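Putative methylthioribose-1-phosphate isomerase (Pyrococcus horikoshii OT3, PDB 6A34) probably catalyses the interconversion of 5-methylthioribose 1-phosphate and 5-methylthioribulose 1-phosphate, an isomerisation step of the methionine salvage pathway. Local coordinates at residues 163-168 with 194-199; 183-188 with 216-221; 49-54 with 98-103; 24-29 with 39-44. One frame throughout, in Å; residues are numbered along the deposited sequence.

Contact 1 (163-168 with 194-199)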
loop_
_atom_site.group_PDB
_atom_site.type_symbol
_atom_site.label_atom_id
_atom_site.label_comp_id
_atom_site.label_asym_id
_atom_site.label_seq_id
_atom_site.Cartn_x
_atom_site.Cartn_y
_atom_site.Cartn_z
ATOM N N ILE A 163 -18.014 3.599 6.358
ATOM C CA ILE A 163 -17.064 2.980 7.253
ATOM C C ILE A 163 -15.836 2.542 6.453
ATOM O O ILE A 163 -15.974 2.128 5.319
ATOM C CB ILE A 163 -17.696 1.755 7.928
ATOM C CG1 ILE A 163 -19.053 2.086 8.552
ATOM C CG2 ILE A 163 -16.707 1.166 8.919
ATOM C CD1 ILE A 163 -19.007 3.228 9.551
ATOM N N LEU A 164 -14.662 2.575 7.087
ATOM C CA LEU A 164 -13.399 2.101 6.443
ATOM C C LEU A 164 -12.752 1.040 7.345
ATOM O O LEU A 164 -12.787 1.113 8.557
ATOM C CB LEU A 164 -12.572 3.350 6.094
ATOM C CG LEU A 164 -11.044 3.373 5.939
ATOM C CD1 LEU A 164 -10.298 2.106 6.273
ATOM C CD2 LEU A 164 -10.626 3.910 4.579
ATOM N N THR A 165 -12.232 -0.002 6.720
ATOM C CA THR A 165 -11.540 -1.047 7.455
ATOM C C THR A 165 -10.292 -1.462 6.682
ATOM O O THR A 165 -9.955 -0.891 5.620
ATOM C CB THR A 165 -12.474 -2.222 7.778
ATOM O OG1 THR A 165 -11.910 -3.068 8.786
ATOM C CG2 THR A 165 -12.813 -3.048 6.567
ATOM N N HIS A 166 -9.593 -2.413 7.308
ATOM C CA HIS A 166 -8.260 -2.795 7.008
ATOM C C HIS A 166 -8.143 -4.306 7.189
ATOM O O HIS A 166 -8.710 -4.880 8.123
ATOM C CB HIS A 166 -7.320 -2.017 7.936
ATOM C CG HIS A 166 -5.895 -1.967 7.482
ATOM N ND1 HIS A 166 -5.465 -1.103 6.507
ATOM C CD2 HIS A 166 -4.794 -2.642 7.880
ATOM C CE1 HIS A 166 -4.161 -1.250 6.318
ATOM N NE2 HIS A 166 -3.720 -2.181 7.147
ATOM N N CYS A 167 -7.372 -4.936 6.307
ATOM C CA CYS A 167 -7.079 -6.360 6.373
ATOM C C CYS A 167 -8.359 -7.175 6.185
ATOM O O CYS A 167 -9.275 -6.723 5.487
ATOM C CB CYS A 167 -6.381 -6.755 7.674
ATOM S SG CYS A 167 -5.357 -8.237 7.451
ATOM N N ASN A 168 -8.371 -8.387 6.775
ATOM C CA ASN A 168 -9.537 -9.290 6.797
ATOM C C ASN A 168 -9.824 -9.749 8.234
ATOM O O ASN A 168 -9.048 -10.528 8.825
ATOM C CB ASN A 168 -9.377 -10.562 5.948
ATOM C CG ASN A 168 -10.644 -11.401 5.969
ATOM O OD1 ASN A 168 -10.645 -12.512 6.500
ATOM N ND2 ASN A 168 -11.736 -10.869 5.425
ATOM N N LYS A 194 -23.770 2.430 4.242
ATOM C CA LYS A 194 -23.942 2.963 2.903
ATOM C C LYS A 194 -22.758 2.558 2.039
ATOM O O LYS A 194 -22.890 2.450 0.827
ATOM C CB LYS A 194 -24.057 4.491 2.891
ATOM C CG LYS A 194 -25.196 5.036 3.734
ATOM C CD LYS A 194 -26.581 4.429 3.410
ATOM C CE LYS A 194 -27.564 4.557 4.556
ATOM N NZ LYS A 194 -27.410 5.864 5.244
ATOM N N LEU A 195 -21.590 2.421 2.670
ATOM C CA LEU A 195 -20.374 2.174 1.928
ATOM C C LEU A 195 -19.320 1.672 2.907
ATOM O O LEU A 195 -19.170 2.243 3.982
ATOM C CB LEU A 195 -19.918 3.459 1.229
ATOM C CG LEU A 195 -18.552 3.376 0.541
ATOM C CD1 LEU A 195 -18.583 2.449 -0.654
ATOM C CD2 LEU A 195 -18.058 4.757 0.101
ATOM N N LEU A 196 -18.632 0.597 2.510
ATOM C CA LEU A 196 -17.502 0.068 3.204
ATOM C C LEU A 196 -16.247 0.268 2.350
ATOM O O LEU A 196 -16.076 -0.437 1.380
ATOM C CB LEU A 196 -17.716 -1.421 3.479
ATOM C CG LEU A 196 -16.635 -2.080 4.340
ATOM C CD1 LEU A 196 -16.451 -1.347 5.653
ATOM C CD2 LEU A 196 -16.967 -3.542 4.602
ATOM N N TRP A 197 -15.358 1.179 2.767
ATOM C CA TRP A 197 -14.013 1.249 2.180
ATOM C C TRP A 197 -13.176 0.082 2.696
ATOM O O TRP A 197 -13.132 -0.167 3.932
ATOM C CB TRP A 197 -13.301 2.548 2.551
ATOM C CG TRP A 197 -13.988 3.779 2.082
ATOM C CD1 TRP A 197 -14.815 4.568 2.810
ATOM C CD2 TRP A 197 -13.901 4.368 0.776
ATOM N NE1 TRP A 197 -15.230 5.622 2.048
ATOM C CE2 TRP A 197 -14.682 5.531 0.803
ATOM C CE3 TRP A 197 -13.219 4.036 -0.401
ATOM C CZ2 TRP A 197 -14.798 6.383 -0.294
ATOM C CZ3 TRP A 197 -13.346 4.864 -1.497
ATOM C CH2 TRP A 197 -14.131 6.021 -1.447
ATOM N N LEU A 198 -12.462 -0.559 1.769
ATOM C CA LEU A 198 -11.544 -1.664 2.053
ATOM C C LEU A 198 -10.134 -1.311 1.582
ATOM O O LEU A 198 -9.898 -1.224 0.368
ATOM C CB LEU A 198 -12.004 -2.919 1.309
ATOM C CG LEU A 198 -13.393 -3.405 1.686
ATOM C CD1 LEU A 198 -13.773 -4.614 0.812
ATOM C CD2 LEU A 198 -13.454 -3.739 3.170
ATOM N N ASP A 199 -9.212 -1.146 2.539
ATOM C CA ASP A 199 -7.785 -1.039 2.250
ATOM C C ASP A 199 -7.343 -2.399 1.711
ATOM O O ASP A 199 -7.644 -3.422 2.331
ATOM C CB ASP A 199 -6.973 -0.706 3.501
ATOM C CG ASP A 199 -7.197 0.675 4.105
ATOM O OD1 ASP A 199 -7.770 1.543 3.436
ATOM O OD2 ASP A 199 -6.769 0.871 5.260
HETATM O O HOH W 1 -9.836 -4.332 4.098
#

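Contact 2 (183-188 with 216-221)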
loop_
_atom_site.group_PDB
_atom_site.type_symbol
_atom_site.label_atom_id
_atom_site.label_comp_id
_atom_site.label_asym_id
_atom_site.label_seq_id
_atom_site.Cartn_x
_atom_site.Cartn_y
_atom_site.Cartn_z
ATOM N N VAL A 183 -19.926 -6.772 12.537
ATOM C CA VAL A 183 -20.416 -5.420 12.787
ATOM C C VAL A 183 -20.990 -4.865 11.491
ATOM O O VAL A 183 -22.079 -4.333 11.499
ATOM C CB VAL A 183 -19.316 -4.503 13.357
ATOM C CG1 VAL A 183 -19.738 -3.051 13.373
ATOM C CG2 VAL A 183 -18.931 -4.944 14.756
ATOM N N VAL A 184 -20.219 -4.964 10.402
ATOM C CA VAL A 184 -20.639 -4.443 9.117
ATOM C C VAL A 184 -21.810 -5.264 8.550
ATOM O O VAL A 184 -22.672 -4.698 7.852
ATOM C CB VAL A 184 -19.470 -4.319 8.130
ATOM C CG1 VAL A 184 -18.431 -3.337 8.636
ATOM C CG2 VAL A 184 -18.834 -5.656 7.812
ATOM N N ARG A 185 -21.893 -6.558 8.869
ATOM C CA ARG A 185 -23.073 -7.360 8.403
ATOM C C ARG A 185 -24.353 -6.892 9.129
ATOM O O ARG A 185 -25.358 -6.639 8.512
ATOM C CB ARG A 185 -22.788 -8.856 8.542
ATOM C CG ARG A 185 -21.902 -9.376 7.420
ATOM C CD ARG A 185 -21.433 -10.796 7.685
ATOM N NE ARG A 185 -20.885 -11.382 6.461
ATOM C CZ ARG A 185 -19.600 -11.391 6.138
ATOM N NH1 ARG A 185 -18.691 -11.070 7.047
ATOM N NH2 ARG A 185 -19.232 -11.718 4.904
ATOM N N VAL A 186 -24.275 -6.652 10.439
ATOM C CA VAL A 186 -25.425 -6.158 11.153
ATOM C C VAL A 186 -25.818 -4.774 10.618
ATOM O O VAL A 186 -26.997 -4.505 10.382
ATOM C CB VAL A 186 -25.173 -6.133 12.665
ATOM C CG1 VAL A 186 -26.281 -5.411 13.382
ATOM C CG2 VAL A 186 -25.001 -7.528 13.221
ATOM N N MET A 187 -24.826 -3.897 10.420
ATOM C CA MET A 187 -25.074 -2.573 9.924
ATOM C C MET A 187 -25.756 -2.664 8.550
ATOM O O MET A 187 -26.651 -1.871 8.253
ATOM C CB MET A 187 -23.772 -1.759 9.815
ATOM C CG MET A 187 -23.213 -1.361 11.158
ATOM S SD MET A 187 -21.746 -0.310 11.053
ATOM C CE MET A 187 -22.452 1.182 10.343
ATOM N N HIS A 188 -25.302 -3.595 7.704
ATOM C CA HIS A 188 -25.816 -3.707 6.324
ATOM C C HIS A 188 -27.298 -4.111 6.356
ATOM O O HIS A 188 -28.130 -3.527 5.666
ATOM C CB HIS A 188 -24.967 -4.680 5.491
ATOM C CG HIS A 188 -25.535 -4.967 4.145
ATOM N ND1 HIS A 188 -25.515 -4.042 3.125
ATOM C CD2 HIS A 188 -26.145 -6.057 3.644
ATOM C CE1 HIS A 188 -26.071 -4.560 2.043
ATOM N NE2 HIS A 188 -26.477 -5.780 2.339
ATOM N N SER A 216 -18.465 -8.579 -0.797
ATOM C CA SER A 216 -19.154 -8.560 -2.070
ATOM C C SER A 216 -20.131 -9.752 -2.179
ATOM O O SER A 216 -21.286 -9.575 -2.489
ATOM C CB SER A 216 -18.199 -8.512 -3.221
ATOM O OG SER A 216 -18.927 -8.169 -4.380
ATOM N N TYR A 217 -19.667 -10.961 -1.886
ATOM C CA TYR A 217 -20.508 -12.135 -1.889
ATOM C C TYR A 217 -21.835 -11.874 -1.172
ATOM O O TYR A 217 -22.884 -12.303 -1.655
ATOM C CB TYR A 217 -19.799 -13.320 -1.235
ATOM C CG TYR A 217 -20.465 -14.653 -1.477
ATOM C CD1 TYR A 217 -21.433 -15.118 -0.609
ATOM C CD2 TYR A 217 -20.115 -15.457 -2.548
ATOM C CE1 TYR A 217 -22.043 -16.344 -0.788
ATOM C CE2 TYR A 217 -20.716 -16.693 -2.744
ATOM C CZ TYR A 217 -21.693 -17.137 -1.861
ATOM O OH TYR A 217 -22.309 -18.355 -1.990
ATOM N N ASP A 218 -21.798 -11.140 -0.057
ATOM C CA ASP A 218 -22.976 -10.897 0.726
ATOM C C ASP A 218 -23.717 -9.648 0.269
ATOM O O ASP A 218 -24.699 -9.266 0.909
ATOM C CB ASP A 218 -22.636 -10.838 2.215
ATOM C CG ASP A 218 -22.567 -12.209 2.866
ATOM O OD1 ASP A 218 -23.213 -13.137 2.316
ATOM O OD2 ASP A 218 -21.882 -12.346 3.933
ATOM N N GLY A 219 -23.264 -8.985 -0.801
ATOM C CA GLY A 219 -23.978 -7.800 -1.313
ATOM C C GLY A 219 -23.811 -6.525 -0.478
ATOM O O GLY A 219 -24.628 -5.602 -0.570
ATOM N N LEU A 220 -22.747 -6.418 0.325
ATOM C CA LEU A 220 -22.434 -5.113 0.960
ATOM C C LEU A 220 -21.949 -4.140 -0.127
ATOM O O LEU A 220 -21.296 -4.551 -1.070
ATOM C CB LEU A 220 -21.353 -5.306 2.030
ATOM C CG LEU A 220 -21.849 -5.682 3.419
ATOM C CD1 LEU A 220 -22.592 -7.024 3.420
ATOM C CD2 LEU A 220 -20.675 -5.715 4.391
ATOM N N ASN A 221 -22.235 -2.838 0.012
ATOM C CA ASN A 221 -21.646 -1.866 -0.911
ATOM C C ASN A 221 -20.180 -1.553 -0.498
ATOM O O ASN A 221 -19.915 -0.983 0.515
ATOM C CB ASN A 221 -22.541 -0.639 -1.019
ATOM C CG ASN A 221 -21.956 0.402 -1.939
ATOM O OD1 ASN A 221 -21.432 0.032 -2.984
ATOM N ND2 ASN A 221 -22.008 1.677 -1.550
HETATM O O HOH W 2 -23.750 -1.914 2.283
#

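Contact 3 (49-54 with 98-103)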
loop_
_atom_site.group_PDB
_atom_site.type_symbol
_atom_site.label_atom_id
_atom_site.label_comp_id
_atom_site.label_asym_id
_atom_site.label_seq_id
_atom_site.Cartn_x
_atom_site.Cartn_y
_atom_site.Cartn_z
ATOM N N GLU A 49 -2.792 -31.223 7.320
ATOM C CA GLU A 49 -2.174 -30.679 6.125
ATOM C C GLU A 49 -2.868 -29.352 5.741
ATOM O O GLU A 49 -2.201 -28.389 5.376
ATOM C CB GLU A 49 -2.201 -31.746 5.021
ATOM C CG GLU A 49 -1.462 -31.371 3.745
ATOM C CD GLU A 49 -0.004 -30.944 3.910
ATOM O OE1 GLU A 49 0.676 -31.454 4.850
ATOM O OE2 GLU A 49 0.448 -30.087 3.101
ATOM N N ALA A 50 -4.201 -29.294 5.863
ATOM C CA ALA A 50 -5.019 -28.118 5.494
ATOM C C ALA A 50 -4.757 -26.950 6.453
ATOM O O ALA A 50 -4.867 -25.798 6.066
ATOM C CB ALA A 50 -6.478 -28.488 5.447
ATOM N N ILE A 51 -4.356 -27.236 7.694
ATOM C CA ILE A 51 -3.905 -26.175 8.585
ATOM C C ILE A 51 -2.519 -25.671 8.138
ATOM O O ILE A 51 -2.320 -24.470 8.050
ATOM C CB ILE A 51 -3.911 -26.640 10.050
ATOM C CG1 ILE A 51 -5.338 -26.760 10.590
ATOM C CG2 ILE A 51 -3.063 -25.720 10.917
ATOM C CD1 ILE A 51 -5.483 -27.810 11.652
ATOM N N LYS A 52 -1.575 -26.588 7.897
ATOM C CA LYS A 52 -0.200 -26.249 7.460
ATOM C C LYS A 52 -0.206 -25.494 6.121
ATOM O O LYS A 52 0.558 -24.557 5.956
ATOM C CB LYS A 52 0.660 -27.502 7.267
ATOM C CG LYS A 52 1.430 -28.004 8.483
ATOM C CD LYS A 52 2.702 -28.797 8.126
ATOM C CE LYS A 52 2.571 -29.647 6.874
ATOM N NZ LYS A 52 3.659 -30.645 6.750
ATOM N N ASN A 53 -1.015 -25.995 5.184
ATOM C CA ASN A 53 -1.400 -25.444 3.863
ATOM C C ASN A 53 -1.955 -24.011 3.895
ATOM O O ASN A 53 -2.021 -23.377 2.850
ATOM C CB ASN A 53 -2.605 -26.210 3.284
ATOM C CG ASN A 53 -2.236 -27.045 2.089
ATOM O OD1 ASN A 53 -1.256 -26.736 1.426
ATOM N ND2 ASN A 53 -3.006 -28.081 1.802
ATOM N N MET A 54 -2.529 -23.597 5.032
ATOM C CA MET A 54 -3.360 -22.377 5.153
ATOM C C MET A 54 -4.565 -22.409 4.183
ATOM O O MET A 54 -5.038 -21.362 3.674
ATOM C CB MET A 54 -2.490 -21.130 4.976
ATOM C CG MET A 54 -1.370 -21.109 6.021
ATOM S SD MET A 54 -0.295 -19.653 6.016
ATOM C CE MET A 54 1.048 -20.234 7.058
ATOM N N ASN A 98 1.316 -29.915 15.892
ATOM C CA ASN A 98 2.564 -29.607 15.167
ATOM C C ASN A 98 2.264 -29.229 13.706
ATOM O O ASN A 98 2.915 -29.697 12.783
ATOM C CB ASN A 98 3.546 -30.780 15.263
ATOM C CG ASN A 98 3.751 -31.255 16.691
ATOM O OD1 ASN A 98 3.670 -32.451 16.972
ATOM N ND2 ASN A 98 3.996 -30.333 17.609
ATOM N N THR A 99 1.249 -28.391 13.498
ATOM C CA THR A 99 0.963 -27.861 12.173
ATOM C C THR A 99 1.538 -26.444 12.107
ATOM O O THR A 99 2.410 -26.152 11.293
ATOM C CB THR A 99 -0.536 -27.933 11.858
ATOM O OG1 THR A 99 -1.253 -27.486 13.009
ATOM C CG2 THR A 99 -0.984 -29.324 11.462
ATOM N N ARG A 100 1.028 -25.592 13.001
ATOM C CA ARG A 100 1.539 -24.258 13.283
ATOM C C ARG A 100 1.725 -24.179 14.795
ATOM O O ARG A 100 0.806 -23.766 15.505
ATOM C CB ARG A 100 0.593 -23.183 12.725
ATOM C CG ARG A 100 0.815 -22.867 11.248
ATOM C CD ARG A 100 -0.460 -22.821 10.417
ATOM N NE ARG A 100 -1.007 -21.483 10.229
ATOM C CZ ARG A 100 -2.132 -21.200 9.563
ATOM N NH1 ARG A 100 -2.342 -19.958 9.155
ATOM N NH2 ARG A 100 -3.029 -22.143 9.292
ATOM N N PRO A 101 2.888 -24.650 15.318
ATOM C CA PRO A 101 3.212 -24.595 16.753
ATOM C C PRO A 101 3.127 -23.255 17.515
ATOM O O PRO A 101 3.299 -23.247 18.741
ATOM C CB PRO A 101 4.690 -25.019 16.782
ATOM C CG PRO A 101 4.827 -25.949 15.597
ATOM C CD PRO A 101 3.925 -25.350 14.538
ATOM N N THR A 102 2.855 -22.153 16.799
ATOM C CA THR A 102 2.852 -20.782 17.345
ATOM C C THR A 102 1.408 -20.251 17.496
ATOM O O THR A 102 1.094 -19.640 18.544
ATOM C CB THR A 102 3.753 -19.869 16.496
ATOM O OG1 THR A 102 2.955 -18.767 16.060
ATOM C CG2 THR A 102 4.364 -20.553 15.287
ATOM N N ALA A 103 0.556 -20.470 16.467
ATOM C CA ALA A 103 -0.904 -20.068 16.406
ATOM C C ALA A 103 -1.641 -20.442 17.709
ATOM O O ALA A 103 -1.733 -21.614 18.070
ATOM C CB ALA A 103 -1.563 -20.696 15.194
#

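Contact 4 (24-29 with 39-44)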
loop_
_atom_site.group_PDB
_atom_site.type_symbol
_atom_site.label_atom_id
_atom_site.label_comp_id
_atom_site.label_asym_id
_atom_site.label_seq_id
_atom_site.Cartn_x
_atom_site.Cartn_y
_atom_site.Cartn_z
ATOM N N VAL A 24 -14.688 -32.971 8.004
ATOM C CA VAL A 24 -14.388 -31.568 8.229
ATOM C C VAL A 24 -14.463 -30.837 6.888
ATOM O O VAL A 24 -13.814 -31.229 5.926
ATOM C CB VAL A 24 -13.020 -31.372 8.900
ATOM C CG1 VAL A 24 -12.726 -29.899 9.137
ATOM C CG2 VAL A 24 -12.923 -32.138 10.206
ATOM N N TYR A 25 -15.287 -29.793 6.825
ATOM C CA TYR A 25 -15.453 -28.991 5.597
ATOM C C TYR A 25 -14.862 -27.594 5.808
ATOM O O TYR A 25 -15.211 -26.964 6.758
ATOM C CB TYR A 25 -16.931 -28.852 5.230
ATOM C CG TYR A 25 -17.663 -30.133 4.883
ATOM C CD1 TYR A 25 -18.062 -31.027 5.868
ATOM C CD2 TYR A 25 -18.035 -30.417 3.576
ATOM C CE1 TYR A 25 -18.769 -32.182 5.565
ATOM C CE2 TYR A 25 -18.743 -31.567 3.254
ATOM C CZ TYR A 25 -19.118 -32.458 4.251
ATOM O OH TYR A 25 -19.818 -33.598 3.950
ATOM N N MET A 26 -14.011 -27.128 4.880
ATOM C CA MET A 26 -13.318 -25.835 4.967
ATOM C C MET A 26 -13.458 -25.079 3.643
ATOM O O MET A 26 -13.171 -25.621 2.551
ATOM C CB MET A 26 -11.819 -25.989 5.234
ATOM C CG MET A 26 -11.485 -26.824 6.428
ATOM S SD MET A 26 -9.711 -26.832 6.670
ATOM C CE MET A 26 -9.506 -28.059 7.960
ATOM N N ILE A 27 -13.864 -23.812 3.737
ATOM C CA ILE A 27 -13.682 -22.926 2.621
ATOM C C ILE A 27 -12.193 -22.957 2.264
ATOM O O ILE A 27 -11.366 -22.957 3.159
ATOM C CB ILE A 27 -14.168 -21.505 2.941
ATOM C CG1 ILE A 27 -15.681 -21.484 3.134
ATOM C CG2 ILE A 27 -13.720 -20.534 1.847
ATOM C CD1 ILE A 27 -16.196 -20.174 3.672
ATOM N N ASN A 28 -11.875 -23.065 0.967
ATOM C CA ASN A 28 -10.495 -23.103 0.525
ATOM C C ASN A 28 -10.023 -21.671 0.283
ATOM O O ASN A 28 -10.239 -21.102 -0.805
ATOM C CB ASN A 28 -10.273 -23.932 -0.739
ATOM C CG ASN A 28 -8.804 -24.220 -0.954
ATOM O OD1 ASN A 28 -7.954 -23.376 -0.662
ATOM N ND2 ASN A 28 -8.497 -25.437 -1.376
ATOM N N GLN A 29 -9.345 -21.123 1.289
ATOM C CA GLN A 29 -8.941 -19.717 1.292
ATOM C C GLN A 29 -7.695 -19.526 0.412
ATOM O O GLN A 29 -7.338 -18.383 0.141
ATOM C CB GLN A 29 -8.737 -19.232 2.733
ATOM C CG GLN A 29 -10.007 -19.319 3.594
ATOM C CD GLN A 29 -9.956 -18.482 4.853
ATOM O OE1 GLN A 29 -9.500 -17.340 4.826
ATOM N NE2 GLN A 29 -10.425 -19.041 5.968
ATOM N N GLU A 39 -13.625 -27.624 0.535
ATOM C CA GLU A 39 -12.924 -28.889 0.595
ATOM C C GLU A 39 -13.618 -29.770 1.645
ATOM O O GLU A 39 -14.217 -29.235 2.582
ATOM C CB GLU A 39 -11.449 -28.704 0.969
ATOM C CG GLU A 39 -10.615 -27.923 -0.036
ATOM C CD GLU A 39 -10.629 -28.386 -1.488
ATOM O OE1 GLU A 39 -11.062 -29.539 -1.758
ATOM O OE2 GLU A 39 -10.218 -27.573 -2.352
ATOM N N LYS A 40 -13.532 -31.092 1.440
ATOM C CA LYS A 40 -14.104 -32.156 2.282
ATOM C C LYS A 40 -12.959 -33.071 2.727
ATOM O O LYS A 40 -12.274 -33.644 1.889
ATOM C CB LYS A 40 -15.132 -32.949 1.477
ATOM C CG LYS A 40 -15.913 -34.018 2.234
ATOM C CD LYS A 40 -17.263 -34.296 1.586
ATOM C CE LYS A 40 -18.128 -35.295 2.328
ATOM N NZ LYS A 40 -17.837 -36.686 1.919
ATOM N N PHE A 41 -12.713 -33.130 4.039
ATOM C CA PHE A 41 -11.597 -33.842 4.608
ATOM C C PHE A 41 -12.116 -34.910 5.573
ATOM O O PHE A 41 -12.867 -34.586 6.486
ATOM C CB PHE A 41 -10.645 -32.884 5.329
ATOM C CG PHE A 41 -10.051 -31.806 4.455
ATOM C CD1 PHE A 41 -9.334 -32.132 3.311
ATOM C CD2 PHE A 41 -10.217 -30.467 4.765
ATOM C CE1 PHE A 41 -8.789 -31.147 2.500
ATOM C CE2 PHE A 41 -9.686 -29.483 3.947
ATOM C CZ PHE A 41 -8.956 -29.825 2.829
ATOM N N SER A 42 -11.631 -36.147 5.387
ATOM C CA SER A 42 -12.165 -37.355 6.017
ATOM C C SER A 42 -11.125 -38.072 6.891
ATOM O O SER A 42 -11.464 -39.048 7.521
ATOM C CB SER A 42 -12.702 -38.272 4.953
ATOM O OG SER A 42 -13.588 -37.550 4.094
ATOM N N LYS A 43 -9.885 -37.565 6.959
ATOM C CA LYS A 43 -8.814 -38.157 7.798
ATOM C C LYS A 43 -8.091 -37.045 8.559
ATOM O O LYS A 43 -8.024 -35.914 8.069
ATOM C CB LYS A 43 -7.787 -38.904 6.942
ATOM C CG LYS A 43 -8.378 -39.861 5.912
ATOM C CD LYS A 43 -7.366 -40.405 4.914
ATOM C CE LYS A 43 -8.002 -40.708 3.570
ATOM N NZ LYS A 43 -7.238 -41.723 2.806
ATOM N N VAL A 44 -7.506 -37.369 9.723
ATOM C CA VAL A 44 -6.964 -36.294 10.556
ATOM C C VAL A 44 -5.739 -35.695 9.848
ATOM O O VAL A 44 -5.520 -34.480 9.964
ATOM C CB VAL A 44 -6.702 -36.663 12.036
ATOM C CG1 VAL A 44 -7.505 -37.855 12.500
ATOM C CG2 VAL A 44 -5.243 -36.832 12.369
#

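Contact 1 (163-168 with 194-199)
In a beta-alpha-beta unit of the Rossmann-like sheet, Ile163, Leu164 and Thr165 pair in parallel with Leu196, Trp197 and Leu198; helix 180-189 lies on the connection. Four backbone bonds zip the strands together. Ile163 N gives to Leu195 O and Thr165 N to Trp197 O; Ile163 O takes Trp197 N, and Thr165 O takes Asp199 N at 3.2 Å. On one face, Leu164 CD2 packs against Trp197 CB at 3.6 Å. On the other, the methyl of Thr165 lies alongside Leu198, with Thr165 CG2 3.5 Å from Leu198 CD2. The hydroxyl of Thr165 turns instead to Ile243 O of the neighbouring strand 241-244.

Next to Thr165, His166 CG stands anti to the backbone N (chi1 -162°), which carries the ring to Asp199. His166 ND1 donates to Asp199 OD2 at 2.7 Å, nearly straight at 167°. The oxygen lies in the ring plane and uses its anti lone pair; the carboxylate is turned 84° from the ring. Asp199 OD1 is buried against the Leu164 methyls and has no polar partner in the model. One water bridges Cys167 O and Asp199 O. His166 NE2 also bonds to Ile259 O. Bonds at both ring nitrogens are therefore likely to fix the rotation of His166, next in the chain to Cys167, the predicted transition-state stabiliser.

Contact 2 (183-188 with 216-221)
His188 and Leu220 bring the backbones closest, with their CA atoms 6.5 Å apart. Segment 183-188 is helical throughout. Segment 216-221 leaves its helix through a Schellman motif, with Gly219 at positive phi. Leu220 follows this turn and reaches back to the first helix. Leu220 CD1 sits over one face of the His188 ring, a CH-pi contact 3.9 Å from the centroid. Leu220 CD2 touches Val184 CG2 at 3.9 Å. His188 CG points anti to the backbone N (chi1 173°), which lays the ring against Leu220. A water joins His188 ND1 to Asn221 N.

Arg185 extends from CG to NE and meets Asp218 side-on. Arg185 NE and NH2 both bond to Asp218 OD2, each at 2.9 Å. The oxygen lies in the guanidinium plane, while the carboxylate is turned 83° to it. Thr11 also bonds to Asp218 OD2, and Glu214 forms a second salt bridge with Arg185 NH2. A leucine in place of Arg185 would probably leave Glu214 and the buried Asp218 without their shared positive mate. The salt bridge thus balances buried charge beside the apolar packing, and is likely to keep Asp218 ionised.

Contact 3 (49-54 with 98-103)
Ile51 O, in the last turn of its helix, takes two donors. Across the contact, Arg100 NH2 comes to 2.7 Å from Ile51 O. That bond is weak, because the angle at the hydrogen is only 116°. From its own segment, Met54 N is 3.1 Å from Ile51 O, part of the Schellman motif that ends the helix. Arg100 NH2 has a further weak bond to Val56 O. The arginine chain is bent at chi2 (133°) and chi3 (96°), and this folds the guanidinium back onto the helix end. Met54 CG lies over one face of the guanidinium, 3.5 Å from Arg100 NH1. The extended methionine chain runs on past the group, and Met54 SD is 3.8 Å from Arg100 NH1.

Beside this, Thr99 packs on Ile51 and Lys52. Ile51 CG2 comes to 3.3 Å from Thr99 OG1, and is also tight against Thr99 CB. The hydroxyl bonds to Leu96 O, in the last turn of helix 82-97. Lys52 CG rests on Thr99 O at 3.5 Å. Arg100 is a predicted substrate-binding residue, and Arg57, another, lies nearby; this is consistent with this end of the contact bordering the substrate pocket. The contact joins the C-terminal end of helix 44-52 to the loop linking helices 82-97 and 104-119, at the surface of the helical part of the chain.

Contact 4 (24-29 with 39-44)
Met26 meets Phe41 through its sulfur, at the edge of the ring. In this Met-aromatic contact Met26 SD is 3.8 Å from Phe41 CE2, and lies 74° off the ring normal as seen from the centroid. The extended Met26 side chain crosses that of Phe41 at about a right angle. Both side chains share a face of the sheet with Val24 and Glu39. Ala50 of helix 44-52 packs on Met26 and Phe41.

The strands form a beta hairpin, the second and third strands of a small antiparallel sheet. Val24 pairs with Phe41 and Met26 with Glu39 as hydrogen-bonded pairs, with Tyr25 and Lys40 between them. Glu39 N gives to Met26 O at 2.9 Å.

Beyond the strand, Asn28 ND2 donates to Glu39 OE2 at 2.9 Å and 163°. The bend of Glu39 at chi2 (-53°) turns its carboxylate to the amide. Asn28 OD1 is taken by Arg30 N. With alanine in place of Glu39, Asn28 ND2 would probably lose this acceptor, and the amide would be held through OD1 with less to fix its rotation.

How the contacts relate
Contacts 1 and 2 lie together in the Rossmann-like core and share elements: helix 180-189 connects the two strands of contact 1. Asn221 of contact 2 joins them by probable hydrogen bonds to Lys194 and Leu196. Contacts 3 and 4 form a second pair, in the N-terminal part. Helix 44-52 follows strand 38-41 and packs against the hairpin of contact 4. Contact 1 is buried parallel pairing that ends in a histidine-carboxylate bond, and contact 2 is a buried salt bridge beside apolar packing. Contact 3 lies at the surface and relies on packing with one weak bond. Contact 4, partly buried, is strand pairing again, but antiparallel. Predicted site residues occur in contacts 1 and 3.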